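Local coordinates for nitrate regulatory protein (Klebsiella oxytoca, PDB 4AKK), which senses nitrate and nitrite and, in response, binds the nasF operon leader RNA to prevent transcription termination, at residues 334-338 and 339-343. Numbering follows the deposited sequence.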
loop_
_atom_site.group_PDB
_atom_site.type_symbol
_atom_site.label_atom_id
_atom_site.label_comp_id
_atom_site.label_asym_id
_atom_site.label_seq_id
_atom_site.Cartn_x
_atom_site.Cartn_y
_atom_site.Cartn_z
ATOM N N ARG A 334 -15.208 -9.777 -11.034
ATOM C CA ARG A 334 -16.142 -8.679 -10.802
ATOM C C ARG A 334 -15.756 -7.859 -9.570
ATOM O O ARG A 334 -15.893 -6.636 -9.557
ATOM C CB ARG A 334 -17.579 -9.203 -10.693
ATOM C CG ARG A 334 -18.304 -9.256 -12.041
ATOM C CD ARG A 334 -19.685 -9.899 -11.938
ATOM N NE ARG A 334 -19.603 -11.351 -11.783
ATOM C CZ ARG A 334 -19.557 -12.214 -12.796
ATOM N NH1 ARG A 334 -19.587 -11.774 -14.049
ATOM N NH2 ARG A 334 -19.481 -13.518 -12.555
ATOM N N LEU A 335 -15.246 -8.549 -8.553
ATOM C CA LEU A 335 -14.843 -7.927 -7.293
ATOM C C LEU A 335 -13.700 -6.930 -7.497
ATOM O O LEU A 335 -13.793 -5.767 -7.085
ATOM C CB LEU A 335 -14.432 -9.011 -6.292
ATOM C CG LEU A 335 -14.410 -8.633 -4.811
ATOM C CD1 LEU A 335 -15.724 -8.001 -4.393
ATOM C CD2 LEU A 335 -14.127 -9.868 -3.981
ATOM N N ASP A 336 -12.629 -7.394 -8.138
ATOM C CA ASP A 336 -11.468 -6.554 -8.405
ATOM C C ASP A 336 -11.849 -5.346 -9.250
ATOM O O ASP A 336 -11.469 -4.224 -8.930
ATOM C CB ASP A 336 -10.355 -7.350 -9.093
ATOM C CG ASP A 336 -9.170 -6.475 -9.486
ATOM O OD1 ASP A 336 -9.247 -5.794 -10.532
ATOM O OD2 ASP A 336 -8.160 -6.473 -8.749
ATOM N N LYS A 337 -12.595 -5.587 -10.324
ATOM C CA LYS A 337 -13.090 -4.511 -11.180
ATOM C C LYS A 337 -13.885 -3.488 -10.378
ATOM O O LYS A 337 -13.848 -2.302 -10.680
ATOM C CB LYS A 337 -13.976 -5.070 -12.297
ATOM C CG LYS A 337 -13.225 -5.849 -13.365
ATOM C CD LYS A 337 -12.545 -4.910 -14.353
ATOM C CE LYS A 337 -13.569 -4.140 -15.180
ATOM N NZ LYS A 337 -12.935 -3.263 -16.212
ATOM N N GLN A 338 -14.608 -3.955 -9.363
ATOM C CA GLN A 338 -15.478 -3.076 -8.582
ATOM C C GLN A 338 -14.747 -2.337 -7.448
ATOM O O GLN A 338 -14.980 -1.149 -7.225
ATOM C CB GLN A 338 -16.678 -3.855 -8.031
ATOM C CG GLN A 338 -17.628 -3.018 -7.170
ATOM C CD GLN A 338 -18.398 -1.986 -7.972
ATOM O OE1 GLN A 338 -18.569 -2.124 -9.184
ATOM N NE2 GLN A 338 -18.876 -0.947 -7.296
ATOM N N LEU A 339 -13.869 -3.041 -6.739
ATOM C CA LEU A 339 -13.154 -2.461 -5.602
ATOM C C LEU A 339 -11.821 -1.805 -5.996
ATOM O O LEU A 339 -11.385 -0.847 -5.360
ATOM C CB LEU A 339 -12.929 -3.514 -4.504
ATOM C CG LEU A 339 -14.179 -4.223 -3.969
ATOM C CD1 LEU A 339 -13.843 -5.025 -2.727
ATOM C CD2 LEU A 339 -15.295 -3.232 -3.667
ATOM N N LEU A 340 -11.182 -2.328 -7.035
ATOM C CA LEU A 340 -9.932 -1.761 -7.533
ATOM C C LEU A 340 -8.857 -1.680 -6.453
ATOM O O LEU A 340 -8.389 -0.590 -6.108
ATOM C CB LEU A 340 -10.187 -0.375 -8.100
ATOM C CG LEU A 340 -11.040 -0.356 -9.359
ATOM C CD1 LEU A 340 -11.250 1.083 -9.804
ATOM C CD2 LEU A 340 -10.357 -1.172 -10.438
ATOM N N PRO A 341 -8.452 -2.836 -5.917
ATOM C CA PRO A 341 -7.452 -2.843 -4.842
ATOM C C PRO A 341 -6.113 -2.263 -5.306
ATOM O O PRO A 341 -5.490 -1.527 -4.553
ATOM C CB PRO A 341 -7.319 -4.337 -4.502
ATOM C CG PRO A 341 -7.801 -5.042 -5.752
ATOM C CD PRO A 341 -8.941 -4.190 -6.219
ATOM N N LEU A 342 -5.690 -2.575 -6.530
ATOM C CA LEU A 342 -4.440 -2.034 -7.053
ATOM C C LEU A 342 -4.468 -0.512 -7.101
ATOM O O LEU A 342 -3.461 0.136 -6.836
ATOM C CB LEU A 342 -4.133 -2.586 -8.443
ATOM C CG LEU A 342 -4.018 -4.108 -8.549
ATOM C CD1 LEU A 342 -3.546 -4.515 -9.941
ATOM C CD2 LEU A 342 -3.085 -4.650 -7.480
ATOM N N VAL A 343 -5.625 0.053 -7.437
ATOM C CA VAL A 343 -5.771 1.502 -7.516
ATOM C C VAL A 343 -5.644 2.152 -6.142
ATOM O O VAL A 343 -4.967 3.163 -5.989
ATOM C CB VAL A 343 -7.116 1.912 -8.149
ATOM C CG1 VAL A 343 -7.359 3.393 -7.962
ATOM C CG2 VAL A 343 -7.136 1.560 -9.625
#
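Leu335 and Leu339, one helical turn apart, meet through their CD1 methyls at 3.9 Å, the two side chains slanting across each other. With chi1 at -161°, Leu335 turns CG away from its backbone N and brings CD1 to the Leu339 methyl, whereas CG of Leu339 lies beside the backbone N, which sets CB and CG against the carbonyl oxygen of Leu335. The same oxygen accepts the amide of Leu339 in an i+4 hydrogen bond, N to O 2.7 Å. The next bond, from Leu340 N to Asp336 O, is also 2.7 Å but more bent. Leu340 then leaves helical geometry with a positive phi (56°) and stands at the N-cap position of the following helix, which Pro341 begins. Pro341 has no amide hydrogen to give, a feature well suited to the first turn of a helix. Its ring reaches back to Asp336, whose CG is anti to N; the two side chains cross at about a right angle, and OD2 of Asp336 touches the ring carbon CG of Pro341 at 3.3 Å. The branched end of Leu340 leans over the backbone, CD2 lying 3.6 Å from Asp336 O and 3.7 Å from Lys337 O. The contact thus forms a tight junction at the surface, one non-helical residue long, between helix 331-339 and helix 341-358. Gln338 and Leu340 touch Pro180 at the start of helix 180-212, while Leu335, Gln338 and Leu339 pack on Cys130, Trp126 and Arg127, respectively, of the second subunit and Pro341 on that subunit's His348.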